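Local coordinates for protein laminin subunit ALPHA-1 (Mus musculus, PDB 2JD4) that forms part of the basement-membrane protein laminin-111 and, through its paired C-terminal LG4-5 domains, probably anchors it to cell surfaces, at residues A[199-204]-A[371-376]; A[225-230]-A[348-353]; A[234-239]-A[249-254]; A[284-289]-A[300-305]. The protein carries 4 engineered substitutions. All coordinates share one frame; numbering follows the deposited sequence.

Contact 1: residues A[199-204]-A[371-376]; sequences EGTFFE and QGVFPH
Phe203 and Val373 lie side by side on the buried face of a short antiparallel strand pair. With CG anti to its carbonyl carbon (chi1 -69°), the phenylalanine turns one ring face to Val373, whose CG1 sits 4.0 Å from the ring centroid as a CH-pi contact; the second branch, CG2, reaches CD2 of the Phe203 ring at 3.6 Å. On the other face Phe202 and Phe374 also run alongside each other, CD2 of the former 4.0 Å from CD1 of the latter. Here strand 201-204 meets the end of strand 369-374 in the jelly-roll sandwich of the second laminin G domain, and Val348 on the next strand packs against Phe203. The Phe374 N to Phe202 O hydrogen bond is 2.9 Å long. Glu204 stretches its extended chain past Gly372, bringing OE2 to the edge of the Phe374 ring, 3.7 Å from CE1, while its OE1 is bonded to Ser206. At the far end a side chain replaces a backbone acceptor: Thr201 OG1 takes the N-H of His376 at 2.8 Å in a nearly straight bond (170°). Beyond it, a water accepts from Gly200 N and donates to His376 O.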
loop_
_atom_site.group_PDB
_atom_site.type_symbol
_atom_site.label_atom_id
_atom_site.label_comp_id
_atom_site.label_asym_id
_atom_site.label_seq_id
_atom_site.Cartn_x
_atom_site.Cartn_y
_atom_site.Cartn_z
ATOM N N GLU A 199 -0.149 9.063 5.373
ATOM C CA GLU A 199 0.513 7.836 4.944
ATOM C C GLU A 199 0.242 6.674 5.895
ATOM O O GLU A 199 0.449 6.793 7.104
ATOM C CB GLU A 199 2.022 8.047 4.829
ATOM C CG GLU A 199 2.762 6.793 4.373
ATOM C CD GLU A 199 4.227 7.044 4.098
ATOM O OE1 GLU A 199 4.708 8.156 4.406
ATOM O OE2 GLU A 199 4.898 6.126 3.581
ATOM N N GLY A 200 -0.215 5.553 5.337
ATOM C CA GLY A 200 -0.504 4.379 6.147
ATOM C C GLY A 200 -1.656 3.500 5.682
ATOM O O GLY A 200 -2.365 3.814 4.722
ATOM N N THR A 201 -1.844 2.383 6.386
ATOM C CA THR A 201 -2.905 1.437 6.081
ATOM C C THR A 201 -3.900 1.367 7.234
ATOM O O THR A 201 -3.517 1.095 8.375
ATOM C CB THR A 201 -2.338 0.026 5.862
ATOM O OG1 THR A 201 -1.578 -0.005 4.650
ATOM C CG2 THR A 201 -3.457 -0.992 5.803
ATOM N N PHE A 202 -5.171 1.588 6.927
ATOM C CA PHE A 202 -6.221 1.553 7.941
ATOM C C PHE A 202 -6.741 0.139 8.231
ATOM O O PHE A 202 -6.982 -0.644 7.308
ATOM C CB PHE A 202 -7.396 2.428 7.501
ATOM C CG PHE A 202 -8.483 2.546 8.535
ATOM C CD1 PHE A 202 -8.196 3.035 9.807
ATOM C CD2 PHE A 202 -9.792 2.182 8.233
ATOM C CE1 PHE A 202 -9.199 3.163 10.768
ATOM C CE2 PHE A 202 -10.807 2.306 9.192
ATOM C CZ PHE A 202 -10.506 2.797 10.457
ATOM N N PHE A 203 -6.895 -0.161 9.523
ATOM C CA PHE A 203 -7.414 -1.437 10.016
ATOM C C PHE A 203 -8.658 -1.045 10.834
ATOM O O PHE A 203 -8.529 -0.410 11.880
ATOM C CB PHE A 203 -6.405 -2.125 10.945
ATOM C CG PHE A 203 -5.165 -2.640 10.255
ATOM C CD1 PHE A 203 -4.185 -1.767 9.789
ATOM C CD2 PHE A 203 -4.959 -4.012 10.119
ATOM C CE1 PHE A 203 -3.016 -2.252 9.199
ATOM C CE2 PHE A 203 -3.798 -4.512 9.535
ATOM C CZ PHE A 203 -2.819 -3.630 9.073
ATOM N N GLU A 204 -9.845 -1.417 10.370
ATOM C CA GLU A 204 -11.084 -1.039 11.055
ATOM C C GLU A 204 -11.406 -1.759 12.370
ATOM O O GLU A 204 -12.308 -1.330 13.098
ATOM C CB GLU A 204 -12.278 -1.172 10.101
ATOM C CG GLU A 204 -12.721 -2.600 9.814
ATOM C CD GLU A 204 -13.843 -2.674 8.789
ATOM O OE1 GLU A 204 -14.430 -3.761 8.623
ATOM O OE2 GLU A 204 -14.136 -1.650 8.141
ATOM N N GLN A 371 -9.298 -8.849 5.097
ATOM C CA GLN A 371 -10.622 -8.605 5.669
ATOM C C GLN A 371 -10.588 -7.375 6.579
ATOM O O GLN A 371 -9.820 -7.333 7.540
ATOM C CB GLN A 371 -11.081 -9.813 6.498
ATOM C CG GLN A 371 -10.982 -11.167 5.801
ATOM C CD GLN A 371 -11.890 -11.281 4.592
ATOM O OE1 GLN A 371 -13.069 -10.921 4.648
ATOM N NE2 GLN A 371 -11.349 -11.798 3.492
ATOM N N GLY A 372 -11.422 -6.381 6.286
ATOM C CA GLY A 372 -11.454 -5.188 7.118
ATOM C C GLY A 372 -10.148 -4.414 7.198
ATOM O O GLY A 372 -9.863 -3.773 8.210
ATOM N N VAL A 373 -9.359 -4.468 6.130
ATOM C CA VAL A 373 -8.076 -3.766 6.064
ATOM C C VAL A 373 -8.019 -3.040 4.724
ATOM O O VAL A 373 -8.436 -3.588 3.706
ATOM C CB VAL A 373 -6.889 -4.751 6.159
ATOM C CG1 VAL A 373 -5.567 -3.994 6.050
ATOM C CG2 VAL A 373 -6.964 -5.517 7.472
ATOM N N PHE A 374 -7.488 -1.819 4.724
ATOM C CA PHE A 374 -7.433 -1.001 3.515
ATOM C C PHE A 374 -6.017 -0.469 3.270
ATOM O O PHE A 374 -5.695 0.668 3.589
ATOM C CB PHE A 374 -8.448 0.141 3.662
ATOM C CG PHE A 374 -9.823 -0.332 4.085
ATOM C CD1 PHE A 374 -10.095 -0.617 5.423
ATOM C CD2 PHE A 374 -10.819 -0.547 3.148
ATOM C CE1 PHE A 374 -11.339 -1.110 5.813
ATOM C CE2 PHE A 374 -12.069 -1.043 3.525
ATOM C CZ PHE A 374 -12.328 -1.325 4.862
ATOM N N PRO A 375 -5.154 -1.304 2.673
ATOM C CA PRO A 375 -3.767 -0.927 2.396
ATOM C C PRO A 375 -3.524 0.413 1.733
ATOM O O PRO A 375 -4.119 0.727 0.701
ATOM C CB PRO A 375 -3.232 -2.103 1.567
ATOM C CG PRO A 375 -4.439 -2.737 1.009
ATOM C CD PRO A 375 -5.471 -2.619 2.091
ATOM N N HIS A 376 -2.657 1.198 2.371
ATOM C CA HIS A 376 -2.239 2.508 1.890
ATOM C C HIS A 376 -3.259 3.631 2.053
ATOM O O HIS A 376 -2.963 4.784 1.733
ATOM C CB HIS A 376 -1.790 2.403 0.422
ATOM C CG HIS A 376 -0.705 1.391 0.197
ATOM N ND1 HIS A 376 0.544 1.497 0.770
ATOM C CD2 HIS A 376 -0.689 0.245 -0.524
ATOM C CE1 HIS A 376 1.282 0.459 0.413
ATOM N NE2 HIS A 376 0.557 -0.315 -0.373
HETATM O O HOH W 1 -0.372 5.793 2.131
#

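Contact 2: residues A[225-230]-A[348-353]; sequences TLEFRT and VRNLRL
Glu227 faces Arg349 as a hydrogen-bonded pair between antiparallel strands 225-230 and 348-353, in the beta sandwich of the second laminin G domain. Thr225 pairs with Arg352 in the same way, yet one residue separates these partners on the first strand and two on the second, so a beta bulge lies between them, with Asn350 in its extra position at positive phi. Glu227 repays following outward. Its CB rests on the aliphatic part of Arg349, 3.6 Å from CD, and CG continues past the same methylenes. The chain then runs extended (chi2 178°), setting the carboxylate between the Arg349 guanidinium and the Asn350 amide. Glu227 CD lies 3.4 Å from Arg349 CD. OE1 comes closer still to that Arg349 CD, at 3.2 Å, and lies at the guanidinium edge, in its plane, in a long salt bridge of 3.6 Å to NH1; the two flat groups are turned 71° apart. That arginine has a stronger partner in Glu382 and makes a cation-pi contact with Trp285. OE2 accepts from Asn350 ND2 at 2.7 Å. An alanine in place of Glu227 would probably leave the bulge asparagine without this acceptor and its amide freer to turn, and deprive Arg349 of a carboxylate neighbour, with Glu382 remaining. On the buried face Leu226 and Leu351 lie side by side, CD2 of Leu226 3.6 Å from CD1 of Leu351. On the Glu227 face, the amide of Asn350 points its N-H at Glu227 OE2 from above the carboxylate plane, 45° out of it.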
loop_
_atom_site.group_PDB
_atom_site.type_symbol
_atom_site.label_atom_id
_atom_site.label_comp_id
_atom_site.label_asym_id
_atom_site.label_seq_id
_atom_site.Cartn_x
_atom_site.Cartn_y
_atom_site.Cartn_z
ATOM N N THR A 225 10.357 -4.007 12.130
ATOM C CA THR A 225 10.197 -2.583 12.420
ATOM C C THR A 225 8.899 -2.076 11.795
ATOM O O THR A 225 8.511 -2.510 10.711
ATOM C CB THR A 225 11.364 -1.747 11.849
ATOM O OG1 THR A 225 12.602 -2.190 12.421
ATOM C CG2 THR A 225 11.165 -0.279 12.167
ATOM N N LEU A 226 8.232 -1.158 12.483
ATOM C CA LEU A 226 6.985 -0.604 11.982
ATOM C C LEU A 226 6.579 0.599 12.810
ATOM O O LEU A 226 7.140 0.845 13.874
ATOM C CB LEU A 226 5.877 -1.661 12.044
ATOM C CG LEU A 226 5.438 -2.211 13.410
ATOM C CD1 LEU A 226 4.550 -1.208 14.151
ATOM C CD2 LEU A 226 4.664 -3.496 13.195
ATOM N N GLU A 227 5.607 1.349 12.304
ATOM C CA GLU A 227 5.072 2.507 13.008
ATOM C C GLU A 227 3.577 2.264 13.105
ATOM O O GLU A 227 2.969 1.739 12.169
ATOM C CB GLU A 227 5.321 3.795 12.227
ATOM C CG GLU A 227 6.776 4.168 12.063
ATOM C CD GLU A 227 6.947 5.424 11.233
ATOM O OE1 GLU A 227 6.330 6.452 11.584
ATOM O OE2 GLU A 227 7.693 5.386 10.233
ATOM N N PHE A 228 2.979 2.635 14.232
ATOM C CA PHE A 228 1.550 2.432 14.398
ATOM C C PHE A 228 0.904 3.589 15.149
ATOM O O PHE A 228 1.567 4.301 15.895
ATOM C CB PHE A 228 1.295 1.119 15.156
ATOM C CG PHE A 228 1.630 1.183 16.630
ATOM C CD1 PHE A 228 0.713 1.693 17.548
ATOM C CD2 PHE A 228 2.865 0.736 17.098
ATOM C CE1 PHE A 228 1.019 1.755 18.911
ATOM C CE2 PHE A 228 3.184 0.793 18.462
ATOM C CZ PHE A 228 2.257 1.305 19.369
ATOM N N ARG A 229 -0.397 3.765 14.938
ATOM C CA ARG A 229 -1.173 4.793 15.619
ATOM C C ARG A 229 -2.504 4.130 15.921
ATOM O O ARG A 229 -3.041 3.390 15.092
ATOM C CB ARG A 229 -1.393 6.033 14.735
ATOM C CG ARG A 229 -2.331 5.830 13.545
ATOM C CD ARG A 229 -2.717 7.166 12.902
ATOM N NE ARG A 229 -3.577 7.981 13.764
ATOM C CZ ARG A 229 -4.857 7.725 14.009
ATOM N NH1 ARG A 229 -5.442 6.673 13.456
ATOM N NH2 ARG A 229 -5.556 8.518 14.810
ATOM N N THR A 230 -3.038 4.375 17.110
ATOM C CA THR A 230 -4.301 3.758 17.484
ATOM C C THR A 230 -4.964 4.486 18.644
ATOM O O THR A 230 -4.305 5.203 19.393
ATOM C CB THR A 230 -4.076 2.273 17.896
ATOM O OG1 THR A 230 -5.327 1.662 18.240
ATOM C CG2 THR A 230 -3.131 2.190 19.081
ATOM N N VAL A 348 -1.059 1.384 10.348
ATOM C CA VAL A 348 0.311 0.888 10.424
ATOM C C VAL A 348 1.040 1.369 9.161
ATOM O O VAL A 348 0.464 1.379 8.073
ATOM C CB VAL A 348 0.338 -0.654 10.474
ATOM C CG1 VAL A 348 1.770 -1.168 10.326
ATOM C CG2 VAL A 348 -0.281 -1.131 11.779
ATOM N N ARG A 349 2.300 1.769 9.308
ATOM C CA ARG A 349 3.082 2.264 8.179
ATOM C C ARG A 349 4.526 1.773 8.284
ATOM O O ARG A 349 4.996 1.422 9.370
ATOM C CB ARG A 349 3.060 3.799 8.170
ATOM C CG ARG A 349 4.336 4.446 8.702
ATOM C CD ARG A 349 4.109 5.762 9.451
ATOM N NE ARG A 349 3.261 6.712 8.745
ATOM C CZ ARG A 349 3.106 7.987 9.104
ATOM N NH1 ARG A 349 3.751 8.474 10.157
ATOM N NH2 ARG A 349 2.287 8.774 8.422
ATOM N N ASN A 350 5.219 1.751 7.150
ATOM C CA ASN A 350 6.616 1.328 7.090
ATOM C C ASN A 350 6.911 -0.009 7.763
ATOM O O ASN A 350 7.830 -0.117 8.579
ATOM C CB ASN A 350 7.517 2.413 7.692
ATOM C CG ASN A 350 7.472 3.710 6.902
ATOM O OD1 ASN A 350 7.575 3.701 5.675
ATOM N ND2 ASN A 350 7.327 4.834 7.603
ATOM N N LEU A 351 6.133 -1.025 7.413
ATOM C CA LEU A 351 6.320 -2.364 7.967
ATOM C C LEU A 351 7.460 -3.050 7.216
ATOM O O LEU A 351 7.368 -3.259 6.004
ATOM C CB LEU A 351 5.041 -3.182 7.798
ATOM C CG LEU A 351 5.065 -4.617 8.319
ATOM C CD1 LEU A 351 5.286 -4.624 9.825
ATOM C CD2 LEU A 351 3.750 -5.293 7.973
ATOM N N ARG A 352 8.519 -3.416 7.932
ATOM C CA ARG A 352 9.668 -4.050 7.291
ATOM C C ARG A 352 10.311 -5.166 8.107
ATOM O O ARG A 352 10.271 -5.163 9.333
ATOM C CB ARG A 352 10.719 -2.986 6.973
ATOM C CG ARG A 352 11.189 -2.231 8.212
ATOM C CD ARG A 352 11.452 -0.744 7.952
ATOM N NE ARG A 352 12.659 -0.492 7.169
ATOM C CZ ARG A 352 12.746 -0.630 5.849
ATOM N NH1 ARG A 352 11.693 -1.020 5.143
ATOM N NH2 ARG A 352 13.893 -0.369 5.232
ATOM N N LEU A 353 10.914 -6.120 7.404
ATOM C CA LEU A 353 11.586 -7.243 8.048
ATOM C C LEU A 353 13.049 -7.310 7.622
ATOM O O LEU A 353 13.362 -7.304 6.433
ATOM C CB LEU A 353 10.880 -8.558 7.703
ATOM C CG LEU A 353 9.593 -8.886 8.468
ATOM C CD1 LEU A 353 8.559 -7.806 8.247
ATOM C CD2 LEU A 353 9.060 -10.231 8.005
#

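Contact 3: residues A[234-239]-A[249-254]; sequences NGVLLG and GLEIVD
Leu237 and Ile252 meet obliquely on the buried side of this hairpin, CD1 of the leucine 3.9 Å from CG1 of the isoleucine. Leu237 carries CG beside its backbone N (chi1 -68°), and its CB lies only 3.4 Å from Leu250 O. Leu238 and Leu250 approach more loosely through their CB atoms, 4.4 Å apart. Around these aliphatic groups the interior is filled by other strands: Leu288 covers both Leu237 and Leu250, Ile224 meets Leu238, and Phe228 packs on Ile252. The hairpin joins strands 235-241 and 247-253 of the second laminin G domain, a beta sandwich, and contains a classic beta bulge in which Leu237 and Leu238 are set opposite Leu250. Both of their backbone N-H groups converge on Leu250 O, each at 3.0 Å, although the bond from Leu238 is much straighter (172° at the hydrogen) than that from Leu237 (149°). The extra residue breaks the alternation, so that Leu237 and Leu238 both face Leu250. On the opposite face Gly239 and Gly249 pair without bringing any side chains. Val236 is paired beside Glu251 there, its CA 4.1 Å from CB of the glutamate, whose carboxylate is turned to Ser339, Ser340 and His260 instead of across the hairpin. Regular pairing resumes toward the open end, where Gly235 and Ile252 exchange two backbone hydrogen bonds. There the tight core gives way to a polar margin formed by Asn234 and solvent-exposed Asp254.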
loop_
_atom_site.group_PDB
_atom_site.type_symbol
_atom_site.label_atom_id
_atom_site.label_comp_id
_atom_site.label_asym_id
_atom_site.label_seq_id
_atom_site.Cartn_x
_atom_site.Cartn_y
_atom_site.Cartn_z
ATOM N N ASN A 234 -6.337 -2.539 22.992
ATOM C CA ASN A 234 -6.009 -3.925 22.675
ATOM C C ASN A 234 -6.039 -4.208 21.176
ATOM O O ASN A 234 -6.972 -3.815 20.482
ATOM C CB ASN A 234 -6.974 -4.878 23.389
ATOM C CG ASN A 234 -6.967 -4.693 24.892
ATOM O OD1 ASN A 234 -7.754 -3.919 25.436
ATOM N ND2 ASN A 234 -6.064 -5.389 25.570
ATOM N N GLY A 235 -5.015 -4.898 20.683
ATOM C CA GLY A 235 -4.981 -5.209 19.270
ATOM C C GLY A 235 -3.750 -5.974 18.845
ATOM O O GLY A 235 -2.628 -5.620 19.212
ATOM N N VAL A 236 -3.968 -7.035 18.076
ATOM C CA VAL A 236 -2.882 -7.851 17.566
ATOM C C VAL A 236 -2.200 -7.092 16.431
ATOM O O VAL A 236 -2.868 -6.498 15.594
ATOM C CB VAL A 236 -3.408 -9.192 17.009
ATOM C CG1 VAL A 236 -2.273 -9.947 16.326
ATOM C CG2 VAL A 236 -4.022 -10.027 18.141
ATOM N N LEU A 237 -0.873 -7.117 16.401
ATOM C CA LEU A 237 -0.131 -6.435 15.346
ATOM C C LEU A 237 0.417 -7.421 14.315
ATOM O O LEU A 237 0.193 -7.259 13.112
ATOM C CB LEU A 237 1.021 -5.618 15.948
ATOM C CG LEU A 237 0.611 -4.403 16.796
ATOM C CD1 LEU A 237 1.830 -3.837 17.529
ATOM C CD2 LEU A 237 -0.014 -3.336 15.888
ATOM N N LEU A 238 1.120 -8.450 14.783
ATOM C CA LEU A 238 1.695 -9.422 13.867
ATOM C C LEU A 238 1.938 -10.792 14.496
ATOM O O LEU A 238 2.241 -10.899 15.687
ATOM C CB LEU A 238 3.005 -8.860 13.295
ATOM C CG LEU A 238 3.805 -9.629 12.238
ATOM C CD1 LEU A 238 4.558 -8.634 11.356
ATOM C CD2 LEU A 238 4.762 -10.619 12.910
ATOM N N GLY A 239 1.787 -11.833 13.676
ATOM C CA GLY A 239 2.005 -13.194 14.127
ATOM C C GLY A 239 2.419 -14.132 13.003
ATOM O O GLY A 239 1.883 -14.077 11.889
ATOM N N GLY A 249 5.174 -13.529 18.001
ATOM C CA GLY A 249 4.011 -12.655 17.978
ATOM C C GLY A 249 4.274 -11.273 18.549
ATOM O O GLY A 249 5.125 -11.107 19.421
ATOM N N LEU A 250 3.538 -10.282 18.043
ATOM C CA LEU A 250 3.648 -8.895 18.488
ATOM C C LEU A 250 2.207 -8.419 18.691
ATOM O O LEU A 250 1.386 -8.514 17.776
ATOM C CB LEU A 250 4.332 -8.055 17.407
ATOM C CG LEU A 250 5.070 -6.779 17.813
ATOM C CD1 LEU A 250 6.256 -7.135 18.699
ATOM C CD2 LEU A 250 5.558 -6.049 16.560
ATOM N N GLU A 251 1.895 -7.918 19.881
ATOM C CA GLU A 251 0.538 -7.474 20.180
ATOM C C GLU A 251 0.470 -6.394 21.252
ATOM O O GLU A 251 1.407 -6.209 22.033
ATOM C CB GLU A 251 -0.308 -8.672 20.634
ATOM C CG GLU A 251 0.434 -9.608 21.583
ATOM C CD GLU A 251 -0.434 -10.718 22.180
ATOM O OE1 GLU A 251 -1.425 -11.146 21.548
ATOM O OE2 GLU A 251 -0.101 -11.182 23.291
ATOM N N ILE A 252 -0.652 -5.678 21.267
ATOM C CA ILE A 252 -0.904 -4.628 22.246
ATOM C C ILE A 252 -2.005 -5.162 23.162
ATOM O O ILE A 252 -3.106 -5.450 22.705
ATOM C CB ILE A 252 -1.413 -3.323 21.570
ATOM C CG1 ILE A 252 -0.363 -2.790 20.589
ATOM C CG2 ILE A 252 -1.716 -2.280 22.624
ATOM C CD1 ILE A 252 -0.774 -1.500 19.892
ATOM N N VAL A 253 -1.698 -5.311 24.446
ATOM C CA VAL A 253 -2.669 -5.808 25.417
ATOM C C VAL A 253 -2.703 -4.874 26.625
ATOM O O VAL A 253 -1.709 -4.726 27.336
ATOM C CB VAL A 253 -2.303 -7.237 25.891
ATOM C CG1 VAL A 253 -3.286 -7.709 26.957
ATOM C CG2 VAL A 253 -2.313 -8.191 24.704
ATOM N N ASP A 254 -3.849 -4.235 26.836
ATOM C CA ASP A 254 -4.041 -3.309 27.947
ATOM C C ASP A 254 -3.035 -2.163 27.974
ATOM O O ASP A 254 -2.522 -1.801 29.035
ATOM C CB ASP A 254 -3.996 -4.065 29.277
ATOM C CG ASP A 254 -5.091 -5.105 29.391
ATOM O OD1 ASP A 254 -6.266 -4.765 29.126
ATOM O OD2 ASP A 254 -4.780 -6.262 29.747
#

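Contact 4: residues A[284-289]-A[300-305]; sequences KWHTLQ and TVDGNS
Asp302 reaches from a turn to His286 and Thr287, receiving one hydrogen bond on each carboxylate oxygen. Among these side-chain bonds, His286 ND1 donates to OD2 of Asp302 at 2.9 Å, using the syn lone pair of that oxygen, which lies 24° out of the imidazole plane; ring and carboxylate planes are 47° apart. OD1 of Asp302 takes the backbone N-H of Thr287 at 3.1 Å, nearly along the C-O axis. A chi1 of -66°, which swings CG of Asp302 away from its own carbonyl, brings both oxygens to the neighbouring strand. NE2 of the same histidine is bonded to Asp282, while its ring meets that of Phe228. A leucine in place of His286 would probably leave OD2 of Asp302 without this donor and Asp282 without its imidazole partner.

Backbone bonds form the second group. Gln289 and Thr300 exchange a close pair, 2.7 Å from Gln289 N to Thr300 O and 2.6 Å from Thr300 N to Gln289 O, and Asp302 N donates to Thr287 O. A type I' turn from Val301 to Asn304 leads into the next strand of this antiparallel meander in the second laminin G domain; Val301 O accepts both the backbone N and the ND2 of Asn304.

Water and hydroxyls make the third. One water joins Thr287 OG1, Gln289 NE2 and Gly303 N, and Thr300 OG1 is 2.8 Å from Ser305 OG in a hydrogen bond. With an aspartate on each ring nitrogen, the imidazole is held against rotation and would be expected to lean toward its protonated form.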
loop_
_atom_site.group_PDB
_atom_site.type_symbol
_atom_site.label_atom_id
_atom_site.label_comp_id
_atom_site.label_asym_id
_atom_site.label_seq_id
_atom_site.Cartn_x
_atom_site.Cartn_y
_atom_site.Cartn_z
ATOM N N LYS A 284 -1.298 9.245 18.080
ATOM C CA LYS A 284 -0.088 9.722 17.422
ATOM C C LYS A 284 0.758 8.525 17.007
ATOM O O LYS A 284 0.534 7.411 17.474
ATOM C CB LYS A 284 0.689 10.638 18.367
ATOM C CG LYS A 284 -0.139 11.834 18.833
ATOM C CD LYS A 284 0.648 12.804 19.704
ATOM C CE LYS A 284 -0.253 13.953 20.172
ATOM N NZ LYS A 284 0.428 14.916 21.086
ATOM N N TRP A 285 1.728 8.748 16.128
ATOM C CA TRP A 285 2.569 7.653 15.666
ATOM C C TRP A 285 3.675 7.262 16.646
ATOM O O TRP A 285 4.296 8.114 17.285
ATOM C CB TRP A 285 3.184 7.997 14.310
ATOM C CG TRP A 285 2.179 8.065 13.181
ATOM C CD1 TRP A 285 1.586 9.188 12.672
ATOM C CD2 TRP A 285 1.670 6.961 12.420
ATOM N NE1 TRP A 285 0.742 8.852 11.640
ATOM C CE2 TRP A 285 0.774 7.491 11.463
ATOM C CE3 TRP A 285 1.885 5.573 12.453
ATOM C CZ2 TRP A 285 0.089 6.682 10.543
ATOM C CZ3 TRP A 285 1.206 4.766 11.539
ATOM C CH2 TRP A 285 0.318 5.326 10.594
ATOM N N HIS A 286 3.906 5.955 16.750
ATOM C CA HIS A 286 4.933 5.394 17.623
ATOM C C HIS A 286 5.784 4.441 16.808
ATOM O O HIS A 286 5.273 3.739 15.929
ATOM C CB HIS A 286 4.272 4.637 18.769
ATOM C CG HIS A 286 3.370 5.489 19.601
ATOM N ND1 HIS A 286 3.848 6.397 20.520
ATOM C CD2 HIS A 286 2.023 5.621 19.604
ATOM C CE1 HIS A 286 2.834 7.055 21.054
ATOM N NE2 HIS A 286 1.715 6.602 20.514
ATOM N N THR A 287 7.083 4.421 17.077
ATOM C CA THR A 287 7.966 3.525 16.352
ATOM C C THR A 287 8.097 2.248 17.162
ATOM O O THR A 287 8.016 2.272 18.394
ATOM C CB THR A 287 9.364 4.141 16.137
ATOM O OG1 THR A 287 9.982 4.391 17.403
ATOM C CG2 THR A 287 9.257 5.451 15.364
ATOM N N LEU A 288 8.279 1.131 16.471
ATOM C CA LEU A 288 8.417 -0.145 17.152
ATOM C C LEU A 288 9.484 -1.000 16.482
ATOM O O LEU A 288 9.498 -1.159 15.260
ATOM C CB LEU A 288 7.068 -0.870 17.159
ATOM C CG LEU A 288 6.911 -2.176 17.946
ATOM C CD1 LEU A 288 5.428 -2.496 18.067
ATOM C CD2 LEU A 288 7.653 -3.312 17.250
ATOM N N GLN A 289 10.383 -1.539 17.301
ATOM C CA GLN A 289 11.459 -2.392 16.823
ATOM C C GLN A 289 11.461 -3.664 17.663
ATOM O O GLN A 289 11.413 -3.603 18.884
ATOM C CB GLN A 289 12.809 -1.689 16.978
ATOM C CG GLN A 289 12.932 -0.369 16.243
ATOM C CD GLN A 289 14.188 0.392 16.633
ATOM O OE1 GLN A 289 15.306 -0.111 16.489
ATOM N NE2 GLN A 289 14.010 1.609 17.133
ATOM N N THR A 300 11.844 -2.629 21.278
ATOM C CA THR A 300 12.098 -1.206 21.446
ATOM C C THR A 300 10.901 -0.386 20.966
ATOM O O THR A 300 10.488 -0.494 19.808
ATOM C CB THR A 300 13.346 -0.786 20.652
ATOM O OG1 THR A 300 14.446 -1.632 21.011
ATOM C CG2 THR A 300 13.708 0.661 20.953
ATOM N N VAL A 301 10.338 0.412 21.867
ATOM C CA VAL A 301 9.194 1.260 21.537
ATOM C C VAL A 301 9.562 2.714 21.818
ATOM O O VAL A 301 9.945 3.065 22.941
ATOM C CB VAL A 301 7.952 0.892 22.373
ATOM C CG1 VAL A 301 6.772 1.747 21.942
ATOM C CG2 VAL A 301 7.624 -0.587 22.196
ATOM N N ASP A 302 9.448 3.551 20.791
ATOM C CA ASP A 302 9.791 4.961 20.904
ATOM C C ASP A 302 11.187 5.145 21.501
ATOM O O ASP A 302 11.426 6.069 22.280
ATOM C CB ASP A 302 8.755 5.711 21.754
ATOM C CG ASP A 302 7.387 5.767 21.094
ATOM O OD1 ASP A 302 7.333 5.790 19.842
ATOM O OD2 ASP A 302 6.369 5.801 21.822
ATOM N N GLY A 303 12.106 4.256 21.137
ATOM C CA GLY A 303 13.468 4.354 21.637
ATOM C C GLY A 303 13.749 3.628 22.943
ATOM O O GLY A 303 14.909 3.464 23.320
ATOM N N ASN A 304 12.698 3.194 23.633
ATOM C CA ASN A 304 12.840 2.482 24.901
ATOM C C ASN A 304 12.976 0.980 24.656
ATOM O O ASN A 304 12.078 0.352 24.092
ATOM C CB ASN A 304 11.623 2.762 25.782
ATOM C CG ASN A 304 11.375 4.248 25.970
ATOM O OD1 ASN A 304 12.099 4.923 26.704
ATOM N ND2 ASN A 304 10.358 4.768 25.293
ATOM N N SER A 305 14.098 0.408 25.088
ATOM C CA SER A 305 14.353 -1.017 24.895
ATOM C C SER A 305 14.107 -1.883 26.123
ATOM O O SER A 305 14.256 -1.438 27.258
ATOM C CB SER A 305 15.794 -1.238 24.420
ATOM O OG SER A 305 15.997 -0.730 23.112
HETATM O O HOH W 2 12.088 2.788 18.550
#

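In the fold
From the N terminus, the chain passes through the first laminin G domain before strand 201-204 opens contact 1, which closes only at 371-376 near the C terminus. Within that long loop, strand 222-230 opens contact 2, closed by 348-353. Inside contact 2 lie two local hairpins in series, contact 3 (234-239 with 249-254) and then contact 4 (284-289 with 300-305); none of the four loops crosses another. Contacts 1 and 2 are joined through neighbouring strands 201-204 and 347-353, and contacts 2 and 4 through strands 222-230 and 286-293. Contact 3 packs against contacts 2 and 4 across the sandwich interior.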